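Local coordinates for aldehyde dehydrogenase family protein (Pseudomonas syringae pv. tomato, PDB 5IUV) that probably oxidises indole-3-acetaldehyde to indole-3-acetic acid, the plant hormone auxin, with NAD+ as the hydride acceptor, at residues N168-M173 with E194-T199; C175-P180 with T239-G244; T184-V189 with D485-L490. One frame throughout, in Å; residues are numbered along the deposited sequence.

Overall arrangement
All three contacts are made around helix 170-183 and the sheet of the NAD-binding domain. Contact 1 sits where that helix begins and contact 2 further along it; both are buried in the core, both touch NAD, and they meet where SD of Met173 packs on CG2 of Thr243. Contact 3 lies farther out, its centre about 19 Å from the centre of the chain, beyond the helix's C-terminal end, and is only partly buried. Its Tyr487 nevertheless packs against Pro180 and Val241 of contact 2. The chemistry differs accordingly: contact 1 packs a proline and a leucine on two hydroxyl-bearing side chains without hydrogen bonds, contact 2 turns on a buried lysine, and contact 3 on an asparagine amide.

Contact 1 (N168-M173 with E194-T199). With NAD (nicotinamide-adenine-dinucleotide), chain C.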
loop_
_atom_site.group_PDB
_atom_site.type_symbol
_atom_site.label_atom_id
_atom_site.label_comp_id
_atom_site.label_asym_id
_atom_site.label_seq_id
_atom_site.Cartn_x
_atom_site.Cartn_y
_atom_site.Cartn_z
ATOM N N ASN A 168 8.776 -31.784 -10.738
ATOM C CA ASN A 168 9.814 -31.834 -9.706
ATOM C C ASN A 168 9.278 -31.531 -8.306
ATOM O O ASN A 168 9.786 -32.067 -7.319
ATOM C CB ASN A 168 10.974 -30.896 -10.047
ATOM C CG ASN A 168 10.575 -29.434 -10.035
ATOM O OD1 ASN A 168 9.478 -29.070 -10.463
ATOM N ND2 ASN A 168 11.471 -28.585 -9.543
ATOM N N PHE A 169 8.261 -30.678 -8.226
ATOM C CA PHE A 169 7.483 -30.492 -7.000
ATOM C C PHE A 169 5.998 -30.499 -7.358
ATOM O O PHE A 169 5.358 -29.447 -7.326
ATOM C CB PHE A 169 7.826 -29.177 -6.292
ATOM C CG PHE A 169 9.237 -29.084 -5.791
ATOM C CD1 PHE A 169 9.572 -29.548 -4.529
ATOM C CD2 PHE A 169 10.223 -28.483 -6.560
ATOM C CE1 PHE A 169 10.874 -29.449 -4.059
ATOM C CE2 PHE A 169 11.522 -28.374 -6.091
ATOM C CZ PHE A 169 11.847 -28.856 -4.840
ATOM N N PRO A 170 5.445 -31.677 -7.692
ATOM C CA PRO A 170 4.113 -31.761 -8.313
ATOM C C PRO A 170 3.013 -31.084 -7.502
ATOM O O PRO A 170 2.317 -30.203 -8.016
ATOM C CB PRO A 170 3.855 -33.275 -8.402
ATOM C CG PRO A 170 5.205 -33.894 -8.382
ATOM C CD PRO A 170 6.053 -33.008 -7.507
ATOM N N LEU A 171 2.856 -31.480 -6.244
ATOM C CA LEU A 171 1.788 -30.898 -5.433
ATOM C C LEU A 171 2.097 -29.455 -5.045
ATOM O O LEU A 171 1.222 -28.586 -5.115
ATOM C CB LEU A 171 1.535 -31.737 -4.177
ATOM C CG LEU A 171 0.435 -31.182 -3.262
ATOM C CD1 LEU A 171 -0.883 -31.077 -4.013
ATOM C CD2 LEU A 171 0.262 -32.045 -2.028
ATOM N N MET A 172 3.333 -29.188 -4.635
ATOM C CA MET A 172 3.665 -27.853 -4.167
ATOM C C MET A 172 3.522 -26.806 -5.272
ATOM O O MET A 172 2.955 -25.745 -5.031
ATOM C CB MET A 172 5.077 -27.796 -3.589
ATOM C CG MET A 172 5.314 -26.515 -2.802
ATOM S SD MET A 172 6.998 -26.281 -2.201
ATOM C CE MET A 172 7.420 -27.925 -1.661
ATOM N N MET A 173 4.032 -27.100 -6.468
ATOM C CA MET A 173 3.896 -26.177 -7.603
ATOM C C MET A 173 2.442 -25.986 -8.002
ATOM O O MET A 173 2.039 -24.880 -8.367
ATOM C CB MET A 173 4.686 -26.661 -8.827
ATOM C CG MET A 173 6.200 -26.592 -8.698
ATOM S SD MET A 173 6.831 -24.931 -8.388
ATOM C CE MET A 173 7.205 -25.041 -6.636
ATOM N N GLU A 194 2.765 -35.156 -17.184
ATOM C CA GLU A 194 2.544 -36.569 -17.455
ATOM C C GLU A 194 3.519 -37.446 -16.667
ATOM O O GLU A 194 3.295 -38.642 -16.514
ATOM C CB GLU A 194 2.663 -36.858 -18.954
ATOM C CG GLU A 194 4.063 -36.689 -19.526
ATOM C CD GLU A 194 4.367 -35.275 -20.013
ATOM O OE1 GLU A 194 3.639 -34.320 -19.660
ATOM O OE2 GLU A 194 5.356 -35.123 -20.759
ATOM N N LYS A 195 4.596 -36.852 -16.156
ATOM C CA LYS A 195 5.548 -37.610 -15.343
ATOM C C LYS A 195 5.153 -37.664 -13.870
ATOM O O LYS A 195 5.771 -38.376 -13.083
ATOM C CB LYS A 195 6.952 -37.013 -15.467
ATOM C CG LYS A 195 7.567 -37.081 -16.879
ATOM C CD LYS A 195 8.730 -36.094 -16.983
ATOM C CE LYS A 195 9.814 -36.523 -17.954
ATOM N NZ LYS A 195 9.315 -36.756 -19.324
ATOM N N SER A 196 4.134 -36.903 -13.489
ATOM C CA SER A 196 3.718 -36.862 -12.089
ATOM C C SER A 196 2.258 -36.438 -11.914
ATOM O O SER A 196 1.981 -35.408 -11.298
ATOM C CB SER A 196 4.624 -35.910 -11.305
ATOM O OG SER A 196 4.508 -34.588 -11.805
ATOM N N PRO A 197 1.316 -37.232 -12.448
ATOM C CA PRO A 197 -0.089 -36.811 -12.441
ATOM C C PRO A 197 -0.810 -37.090 -11.130
ATOM O O PRO A 197 -1.866 -36.526 -10.903
ATOM C CB PRO A 197 -0.707 -37.661 -13.557
ATOM C CG PRO A 197 0.088 -38.921 -13.519
ATOM C CD PRO A 197 1.500 -38.518 -13.149
ATOM N N LEU A 198 -0.260 -37.958 -10.293
ATOM C CA LEU A 198 -1.067 -38.606 -9.260
ATOM C C LEU A 198 -1.601 -37.687 -8.156
ATOM O O LEU A 198 -2.784 -37.779 -7.814
ATOM C CB LEU A 198 -0.276 -39.755 -8.631
ATOM C CG LEU A 198 0.058 -40.903 -9.593
ATOM C CD1 LEU A 198 0.688 -42.071 -8.840
ATOM C CD2 LEU A 198 -1.178 -41.354 -10.373
ATOM N N THR A 199 -0.771 -36.816 -7.587
ATOM C CA THR A 199 -1.264 -35.987 -6.481
ATOM C C THR A 199 -2.291 -34.946 -6.942
ATOM O O THR A 199 -3.254 -34.670 -6.226
ATOM C CB THR A 199 -0.117 -35.271 -5.708
ATOM O OG1 THR A 199 0.754 -34.587 -6.614
ATOM C CG2 THR A 199 0.681 -36.284 -4.892
HETATM P PA NAD C . 8.424 -28.930 -19.484
HETATM O O1A NAD C . 8.653 -27.583 -20.056
HETATM O O2A NAD C . 8.863 -30.068 -20.384
HETATM O O5B NAD C . 6.900 -29.116 -19.119
HETATM C C5B NAD C . 6.219 -28.481 -18.017
HETATM C C4B NAD C . 4.746 -28.749 -18.194
HETATM O O4B NAD C . 4.334 -28.268 -19.492
HETATM C C3B NAD C . 4.276 -30.205 -18.115
HETATM O O3B NAD C . 3.001 -30.294 -17.488
HETATM C C2B NAD C . 4.186 -30.613 -19.587
HETATM O O2B NAD C . 3.275 -31.688 -19.798
HETATM C C1B NAD C . 3.705 -29.307 -20.213
HETATM N N9A NAD C . 3.984 -29.117 -21.634
HETATM C C8A NAD C . 4.981 -29.690 -22.379
HETATM N N7A NAD C . 4.927 -29.405 -23.658
HETATM C C5A NAD C . 3.826 -28.560 -23.759
HETATM C C6A NAD C . 3.262 -27.864 -24.848
HETATM N N6A NAD C . 3.700 -27.967 -26.108
HETATM N N1A NAD C . 2.200 -27.062 -24.596
HETATM C C2A NAD C . 1.731 -26.987 -23.346
HETATM N N3A NAD C . 2.170 -27.606 -22.246
HETATM C C4A NAD C . 3.237 -28.377 -22.520
HETATM O O3 NAD C . 9.220 -29.052 -18.096
HETATM P PN NAD C . 9.436 -30.239 -17.037
HETATM O O1N NAD C . 10.433 -31.159 -17.632
HETATM O O2N NAD C . 8.113 -30.773 -16.637
HETATM O O5D NAD C . 10.018 -29.469 -15.764
HETATM C C5D NAD C . 11.411 -29.107 -15.651
HETATM C C4D NAD C . 11.536 -27.628 -15.919
HETATM O O4D NAD C . 10.738 -26.897 -14.960
HETATM C C3D NAD C . 12.943 -27.061 -15.773
HETATM O O3D NAD C . 13.240 -26.211 -16.875
HETATM C C2D NAD C . 12.841 -26.290 -14.451
HETATM O O2D NAD C . 13.722 -25.180 -14.301
HETATM C C1D NAD C . 11.388 -25.766 -14.490
HETATM N N1N NAD C . 10.902 -25.428 -13.086
HETATM C C2N NAD C . 10.696 -24.049 -12.836
HETATM C C3N NAD C . 10.196 -23.642 -11.608
HETATM C C7N NAD C . 10.022 -22.188 -11.248
HETATM O O7N NAD C . 10.503 -21.304 -11.987
HETATM N N7N NAD C . 9.458 -21.909 -10.098
HETATM C C4N NAD C . 9.929 -24.610 -10.638
HETATM C C5N NAD C . 10.170 -25.955 -10.895
HETATM C C6N NAD C . 10.654 -26.346 -12.132
#
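Pro170 meets Ser196 and Thr199 with the rim of its ring. Its CB, directed at 194-199, lies 3.7 Å from Ser196 OG and 3.8 Å from Thr199 OG1; one bond further out, CG comes to 3.6 Å from Ser196 OG and rests equally on Ser196 CB. CB of Leu171 makes the side-chain approach to Thr199 OG1, at 3.8 Å, beside the backbone N. That hydroxyl does not bond across the contact: Glu105 of helix 98-109 takes it with one carboxylate oxygen and holds the backbone N of Leu171 with the other, tying the two segments together. Phe169 is the N-cap of helix 170-183; in the chain that helix is followed by strand 187-191 and then helix 198-210, the alternating order of the Rossmann-like NAD-binding domain of aldehyde dehydrogenases. Glu194, with CG placed between its own N and C (chi1 67°) and the chain bent at chi2, brings OE1 to the adenosine ribose, where it accepts a 2.7 Å hydrogen bond from NAD O2B. At the nicotinamide, Asn168 OD1 lies 3.2 Å from NAD C5N, while its ND2 is held by the carbonyl of Glu300, and Met173 SD stands 3.8 Å from NAD C4N.

Contact 2 (C175-P180 with T239-G244); sequences CWKLGP and TVVFTG. With NAD (nicotinamide-adenine-dinucleotide), chain C.
A buried lysine, Lys177, reaches from the helix to the strand and donates a hydrogen bond to Thr243, with NZ 3.0 Å from OG1. This is helix-on-sheet packing in the Rossmann-like NAD-binding domain: helix 175-180 runs nearly antiparallel to strand 239-243, at 151°, with the axes 9.9 Å apart. The strand pairs in parallel with 149-164 and 263-267. Lys177 leaves with CG anti to its carbonyl carbon (chi1 -48°), bends at chi2 and then runs out straight, which lays its methylenes along Val241. The lysine chain and the valine run antiparallel alongside one another, CD touching Val241 CG2 at 3.7 Å. NZ has a stronger partner outside, the carboxylate of Asp478, with which it forms a salt bridge.

Thr243 has two working branches. Its OG1 receives the lysine, while CG2, anti to the backbone N (chi1 -67° for OG1), presses against the nicotinamide at 3.1 Å from NAD C3N, a tight approach. Met173 adds its sulfur beside the same methyl. The Thr243 side chain also comes within about 3 Å, nearest atoms, of that of Glu267, the predicted active-site residue. Phe242 points the other way, toward helix 246-258, and meets the cofactor with its ring edge: CE2 lies 3.2 Å from NAD O4B, and the pyrophosphate oxygen O1A lies in the ring plane, 3.6 Å from CZ.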
loop_
_atom_site.group_PDB
_atom_site.type_symbol
_atom_site.label_atom_id
_atom_site.label_comp_id
_atom_site.label_asym_id
_atom_site.label_seq_id
_atom_site.Cartn_x
_atom_site.Cartn_y
_atom_site.Cartn_z
ATOM N N CYS A 175 -0.015 -26.090 -5.955
ATOM C CA CYS A 175 -0.572 -25.253 -4.894
ATOM C C CYS A 175 -0.107 -23.798 -4.971
ATOM O O CYS A 175 -0.850 -22.888 -4.600
ATOM C CB CYS A 175 -0.224 -25.841 -3.528
ATOM S SG CYS A 175 -1.143 -27.351 -3.154
ATOM N N TRP A 176 1.124 -23.579 -5.434
ATOM C CA TRP A 176 1.587 -22.223 -5.705
ATOM C C TRP A 176 0.677 -21.502 -6.688
ATOM O O TRP A 176 0.510 -20.286 -6.599
ATOM C CB TRP A 176 3.014 -22.225 -6.253
ATOM C CG TRP A 176 4.066 -22.351 -5.206
ATOM C CD1 TRP A 176 3.903 -22.775 -3.919
ATOM C CD2 TRP A 176 5.455 -22.048 -5.357
ATOM N NE1 TRP A 176 5.111 -22.756 -3.259
ATOM C CE2 TRP A 176 6.078 -22.308 -4.119
ATOM C CE3 TRP A 176 6.234 -21.581 -6.421
ATOM C CZ2 TRP A 176 7.447 -22.124 -3.917
ATOM C CZ3 TRP A 176 7.590 -21.387 -6.218
ATOM C CH2 TRP A 176 8.184 -21.661 -4.973
ATOM N N LYS A 177 0.099 -22.243 -7.631
ATOM C CA LYS A 177 -0.847 -21.661 -8.582
ATOM C C LYS A 177 -2.253 -21.646 -7.995
ATOM O O LYS A 177 -2.925 -20.627 -8.056
ATOM C CB LYS A 177 -0.865 -22.424 -9.920
ATOM C CG LYS A 177 0.502 -22.728 -10.553
ATOM C CD LYS A 177 1.275 -21.471 -10.916
ATOM C CE LYS A 177 2.540 -21.827 -11.703
ATOM N NZ LYS A 177 3.501 -20.687 -11.827
ATOM N N LEU A 178 -2.696 -22.776 -7.436
ATOM C CA LEU A 178 -4.077 -22.908 -6.964
ATOM C C LEU A 178 -4.414 -21.943 -5.834
ATOM O O LEU A 178 -5.530 -21.428 -5.757
ATOM C CB LEU A 178 -4.357 -24.338 -6.490
ATOM C CG LEU A 178 -4.358 -25.457 -7.527
ATOM C CD1 LEU A 178 -4.767 -26.768 -6.862
ATOM C CD2 LEU A 178 -5.278 -25.123 -8.671
ATOM N N GLY A 179 -3.456 -21.722 -4.945
ATOM C CA GLY A 179 -3.662 -20.818 -3.825
ATOM C C GLY A 179 -4.236 -19.467 -4.227
ATOM O O GLY A 179 -5.380 -19.158 -3.915
ATOM N N PRO A 180 -3.437 -18.649 -4.924
ATOM C CA PRO A 180 -3.906 -17.334 -5.383
ATOM C C PRO A 180 -5.009 -17.395 -6.454
ATOM O O PRO A 180 -5.906 -16.548 -6.441
ATOM C CB PRO A 180 -2.629 -16.685 -5.945
ATOM C CG PRO A 180 -1.701 -17.839 -6.225
ATOM C CD PRO A 180 -2.003 -18.854 -5.182
ATOM N N THR A 239 -6.344 -16.859 -19.005
ATOM C CA THR A 239 -4.983 -16.754 -18.500
ATOM C C THR A 239 -4.383 -18.139 -18.438
ATOM O O THR A 239 -5.059 -19.085 -18.040
ATOM C CB THR A 239 -4.952 -16.111 -17.081
ATOM O OG1 THR A 239 -5.423 -14.758 -17.145
ATOM C CG2 THR A 239 -3.554 -16.136 -16.486
ATOM N N VAL A 240 -3.126 -18.273 -18.838
ATOM C CA VAL A 240 -2.416 -19.511 -18.572
ATOM C C VAL A 240 -1.210 -19.201 -17.681
ATOM O O VAL A 240 -0.471 -18.239 -17.907
ATOM C CB VAL A 240 -1.985 -20.233 -19.879
ATOM C CG1 VAL A 240 -1.103 -19.346 -20.750
ATOM C CG2 VAL A 240 -1.289 -21.561 -19.570
ATOM N N VAL A 241 -1.051 -19.988 -16.625
ATOM C CA VAL A 241 0.149 -19.883 -15.807
ATOM C C VAL A 241 0.910 -21.180 -15.958
ATOM O O VAL A 241 0.315 -22.252 -16.052
ATOM C CB VAL A 241 -0.169 -19.586 -14.332
ATOM C CG1 VAL A 241 -0.823 -18.217 -14.223
ATOM C CG2 VAL A 241 -1.076 -20.670 -13.712
ATOM N N PHE A 242 2.232 -21.065 -15.996
ATOM C CA PHE A 242 3.093 -22.163 -16.391
ATOM C C PHE A 242 4.339 -22.223 -15.537
ATOM O O PHE A 242 4.932 -21.199 -15.215
ATOM C CB PHE A 242 3.480 -22.007 -17.867
ATOM C CG PHE A 242 4.520 -22.993 -18.352
ATOM C CD1 PHE A 242 5.862 -22.642 -18.400
ATOM C CD2 PHE A 242 4.149 -24.254 -18.793
ATOM C CE1 PHE A 242 6.820 -23.539 -18.855
ATOM C CE2 PHE A 242 5.097 -25.156 -19.249
ATOM C CZ PHE A 242 6.436 -24.796 -19.283
ATOM N N THR A 243 4.732 -23.437 -15.186
ATOM C CA THR A 243 6.039 -23.681 -14.602
ATOM C C THR A 243 6.666 -24.866 -15.335
ATOM O O THR A 243 6.071 -25.939 -15.426
ATOM C CB THR A 243 5.950 -23.958 -13.093
ATOM O OG1 THR A 243 5.517 -22.775 -12.415
ATOM C CG2 THR A 243 7.290 -24.344 -12.557
ATOM N N GLY A 244 7.857 -24.657 -15.881
ATOM C CA GLY A 244 8.508 -25.678 -16.674
ATOM C C GLY A 244 9.749 -25.147 -17.360
ATOM O O GLY A 244 10.386 -24.216 -16.869
HETATM P PA NAD C . 8.424 -28.930 -19.484
HETATM O O1A NAD C . 8.653 -27.583 -20.056
HETATM O O2A NAD C . 8.863 -30.068 -20.384
HETATM O O5B NAD C . 6.900 -29.116 -19.119
HETATM C C5B NAD C . 6.219 -28.481 -18.017
HETATM C C4B NAD C . 4.746 -28.749 -18.194
HETATM O O4B NAD C . 4.334 -28.268 -19.492
HETATM C C3B NAD C . 4.276 -30.205 -18.115
HETATM O O3B NAD C . 3.001 -30.294 -17.488
HETATM C C2B NAD C . 4.186 -30.613 -19.587
HETATM O O2B NAD C . 3.275 -31.688 -19.798
HETATM C C1B NAD C . 3.705 -29.307 -20.213
HETATM N N9A NAD C . 3.984 -29.117 -21.634
HETATM C C8A NAD C . 4.981 -29.690 -22.379
HETATM N N7A NAD C . 4.927 -29.405 -23.658
HETATM C C5A NAD C . 3.826 -28.560 -23.759
HETATM C C6A NAD C . 3.262 -27.864 -24.848
HETATM N N6A NAD C . 3.700 -27.967 -26.108
HETATM N N1A NAD C . 2.200 -27.062 -24.596
HETATM C C2A NAD C . 1.731 -26.987 -23.346
HETATM N N3A NAD C . 2.170 -27.606 -22.246
HETATM C C4A NAD C . 3.237 -28.377 -22.520
HETATM O O3 NAD C . 9.220 -29.052 -18.096
HETATM P PN NAD C . 9.436 -30.239 -17.037
HETATM O O1N NAD C . 10.433 -31.159 -17.632
HETATM O O2N NAD C . 8.113 -30.773 -16.637
HETATM O O5D NAD C . 10.018 -29.469 -15.764
HETATM C C5D NAD C . 11.411 -29.107 -15.651
HETATM C C4D NAD C . 11.536 -27.628 -15.919
HETATM O O4D NAD C . 10.738 -26.897 -14.960
HETATM C C3D NAD C . 12.943 -27.061 -15.773
HETATM O O3D NAD C . 13.240 -26.211 -16.875
HETATM C C2D NAD C . 12.841 -26.290 -14.451
HETATM O O2D NAD C . 13.722 -25.180 -14.301
HETATM C C1D NAD C . 11.388 -25.766 -14.490
HETATM N N1N NAD C . 10.902 -25.428 -13.086
HETATM C C2N NAD C . 10.696 -24.049 -12.836
HETATM C C3N NAD C . 10.196 -23.642 -11.608
HETATM C C7N NAD C . 10.022 -22.188 -11.248
HETATM O O7N NAD C . 10.503 -21.304 -11.987
HETATM N N7N NAD C . 9.458 -21.909 -10.098
HETATM C C4N NAD C . 9.929 -24.610 -10.638
HETATM C C5N NAD C . 10.170 -25.955 -10.895
HETATM C C6N NAD C . 10.654 -26.346 -12.132
#

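Contact 3 (T184-V189 with D485-L490)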
loop_
_atom_site.group_PDB
_atom_site.type_symbol
_atom_site.label_atom_id
_atom_site.label_comp_id
_atom_site.label_asym_id
_atom_site.label_seq_id
_atom_site.Cartn_x
_atom_site.Cartn_y
_atom_site.Cartn_z
ATOM N N THR A 184 -8.719 -15.782 -5.446
ATOM C CA THR A 184 -9.252 -14.602 -6.124
ATOM C C THR A 184 -10.597 -14.871 -6.800
ATOM O O THR A 184 -11.236 -13.949 -7.307
ATOM C CB THR A 184 -8.266 -14.060 -7.179
ATOM O OG1 THR A 184 -7.768 -15.139 -7.978
ATOM C CG2 THR A 184 -7.094 -13.356 -6.501
ATOM N N GLY A 185 -11.017 -16.132 -6.821
ATOM C CA GLY A 185 -12.339 -16.478 -7.316
ATOM C C GLY A 185 -12.412 -17.100 -8.707
ATOM O O GLY A 185 -13.502 -17.332 -9.227
ATOM N N ASN A 186 -11.269 -17.367 -9.323
ATOM C CA ASN A 186 -11.270 -17.976 -10.654
ATOM C C ASN A 186 -11.659 -19.451 -10.658
ATOM O O ASN A 186 -11.571 -20.131 -9.633
ATOM C CB ASN A 186 -9.893 -17.834 -11.303
ATOM C CG ASN A 186 -9.488 -16.396 -11.487
ATOM O OD1 ASN A 186 -9.923 -15.738 -12.426
ATOM N ND2 ASN A 186 -8.651 -15.898 -10.591
ATOM N N SER A 187 -12.080 -19.945 -11.822
ATOM C CA SER A 187 -12.108 -21.383 -12.059
ATOM C C SER A 187 -10.765 -21.769 -12.653
ATOM O O SER A 187 -10.198 -21.022 -13.453
ATOM C CB SER A 187 -13.247 -21.787 -13.001
ATOM O OG SER A 187 -14.502 -21.514 -12.417
ATOM N N VAL A 188 -10.252 -22.928 -12.255
ATOM C CA VAL A 188 -8.938 -23.368 -12.701
ATOM C C VAL A 188 -9.008 -24.738 -13.364
ATOM O O VAL A 188 -9.647 -25.651 -12.844
ATOM C CB VAL A 188 -7.939 -23.425 -11.517
ATOM C CG1 VAL A 188 -6.561 -23.946 -11.972
ATOM C CG2 VAL A 188 -7.808 -22.055 -10.886
ATOM N N VAL A 189 -8.366 -24.860 -14.524
ATOM C CA VAL A 189 -8.114 -26.157 -15.136
ATOM C C VAL A 189 -6.633 -26.476 -14.969
ATOM O O VAL A 189 -5.767 -25.838 -15.579
ATOM C CB VAL A 189 -8.495 -26.198 -16.624
ATOM C CG1 VAL A 189 -8.238 -27.597 -17.201
ATOM C CG2 VAL A 189 -9.954 -25.784 -16.811
ATOM N N ASP A 485 -1.911 -10.961 -8.387
ATOM C CA ASP A 485 -2.045 -10.073 -9.537
ATOM C C ASP A 485 -2.061 -10.822 -10.874
ATOM O O ASP A 485 -2.523 -10.288 -11.874
ATOM C CB ASP A 485 -0.922 -9.029 -9.533
ATOM C CG ASP A 485 -1.055 -8.030 -8.387
ATOM O OD1 ASP A 485 -2.161 -7.907 -7.810
ATOM O OD2 ASP A 485 -0.051 -7.361 -8.068
ATOM N N LYS A 486 -1.577 -12.060 -10.892
ATOM C CA LYS A 486 -1.602 -12.851 -12.120
ATOM C C LYS A 486 -3.002 -13.370 -12.453
ATOM O O LYS A 486 -3.248 -13.827 -13.568
ATOM C CB LYS A 486 -0.637 -14.035 -12.021
ATOM C CG LYS A 486 0.804 -13.630 -11.804
ATOM C CD LYS A 486 1.745 -14.801 -12.022
ATOM C CE LYS A 486 1.499 -15.909 -11.026
ATOM N NZ LYS A 486 2.715 -16.780 -10.974
ATOM N N TYR A 487 -3.908 -13.302 -11.485
ATOM C CA TYR A 487 -5.214 -13.941 -11.622
ATOM C C TYR A 487 -6.354 -12.933 -11.593
ATOM O O TYR A 487 -7.525 -13.308 -11.536
ATOM C CB TYR A 487 -5.390 -14.995 -10.524
ATOM C CG TYR A 487 -4.252 -15.987 -10.530
ATOM C CD1 TYR A 487 -4.150 -16.941 -11.535
ATOM C CD2 TYR A 487 -3.249 -15.929 -9.575
ATOM C CE1 TYR A 487 -3.099 -17.841 -11.561
ATOM C CE2 TYR A 487 -2.197 -16.815 -9.590
ATOM C CZ TYR A 487 -2.122 -17.772 -10.589
ATOM O OH TYR A 487 -1.063 -18.659 -10.612
ATOM N N THR A 488 -6.007 -11.650 -11.645
ATOM C CA THR A 488 -7.021 -10.606 -11.629
ATOM C C THR A 488 -6.789 -9.531 -12.688
ATOM O O THR A 488 -5.709 -9.436 -13.277
ATOM C CB THR A 488 -7.109 -9.919 -10.243
ATOM O OG1 THR A 488 -5.843 -9.355 -9.899
ATOM C CG2 THR A 488 -7.516 -10.911 -9.165
ATOM N N GLU A 489 -7.829 -8.736 -12.928
ATOM C CA GLU A 489 -7.783 -7.599 -13.851
ATOM C C GLU A 489 -8.120 -6.324 -13.101
ATOM O O GLU A 489 -9.038 -6.319 -12.284
ATOM C CB GLU A 489 -8.785 -7.766 -15.001
ATOM C CG GLU A 489 -8.472 -8.863 -15.985
ATOM C CD GLU A 489 -7.323 -8.513 -16.907
ATOM O OE1 GLU A 489 -7.076 -7.310 -17.145
ATOM O OE2 GLU A 489 -6.660 -9.447 -17.395
ATOM N N LEU A 490 -7.403 -5.249 -13.398
ATOM C CA LEU A 490 -7.710 -3.932 -12.850
ATOM C C LEU A 490 -8.865 -3.244 -13.582
ATOM O O LEU A 490 -8.939 -3.261 -14.810
ATOM C CB LEU A 490 -6.472 -3.041 -12.904
ATOM C CG LEU A 490 -5.400 -3.304 -11.848
ATOM C CD1 LEU A 490 -4.119 -2.572 -12.211
ATOM C CD2 LEU A 490 -5.897 -2.853 -10.481
#
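Thr184 lies over the base of Tyr487 and the methyl of Thr488. Its two branches divide the work: OG1 comes to 3.5 Å from Tyr487 CB, and CG2 meets Thr488 CG2 methyl to methyl at 3.6 Å, the side chains meeting almost perpendicularly in both pairs. With OG1 set between the backbone N and C (chi1 47°), the hydroxyl is also turned back to its own helix, where the carbonyls of Pro180 and Ala181 are its partners.

Asn186 supplies the polar link. Its ND2 donates to the carbonyl O of Tyr487 over 3.0 Å, with an N-H...O angle of 157°; the acceptor is close to the amide plane. The same ND2 also bonds to the carbonyl of Ala181, while OD1 accepts from the backbone N of Gly159, so both ends of the amide are engaged and its orientation is fixed. ND2 also rests 3.4 Å from Tyr487 CB, and the amide and phenol planes are inclined at 57°.

Between Thr184 and Asn186, Gly185 closes helix 170-183 in a Schellman motif, with the positive phi that turns the chain out of the helix. From there it enters strand 187-191, parallel to 149-164, which pairs antiparallel with 488-496 as well; the phenol ring of Tyr487 packs on Pro180 and Ala181 of helix 170-183 and on Val241 of strand 239-243.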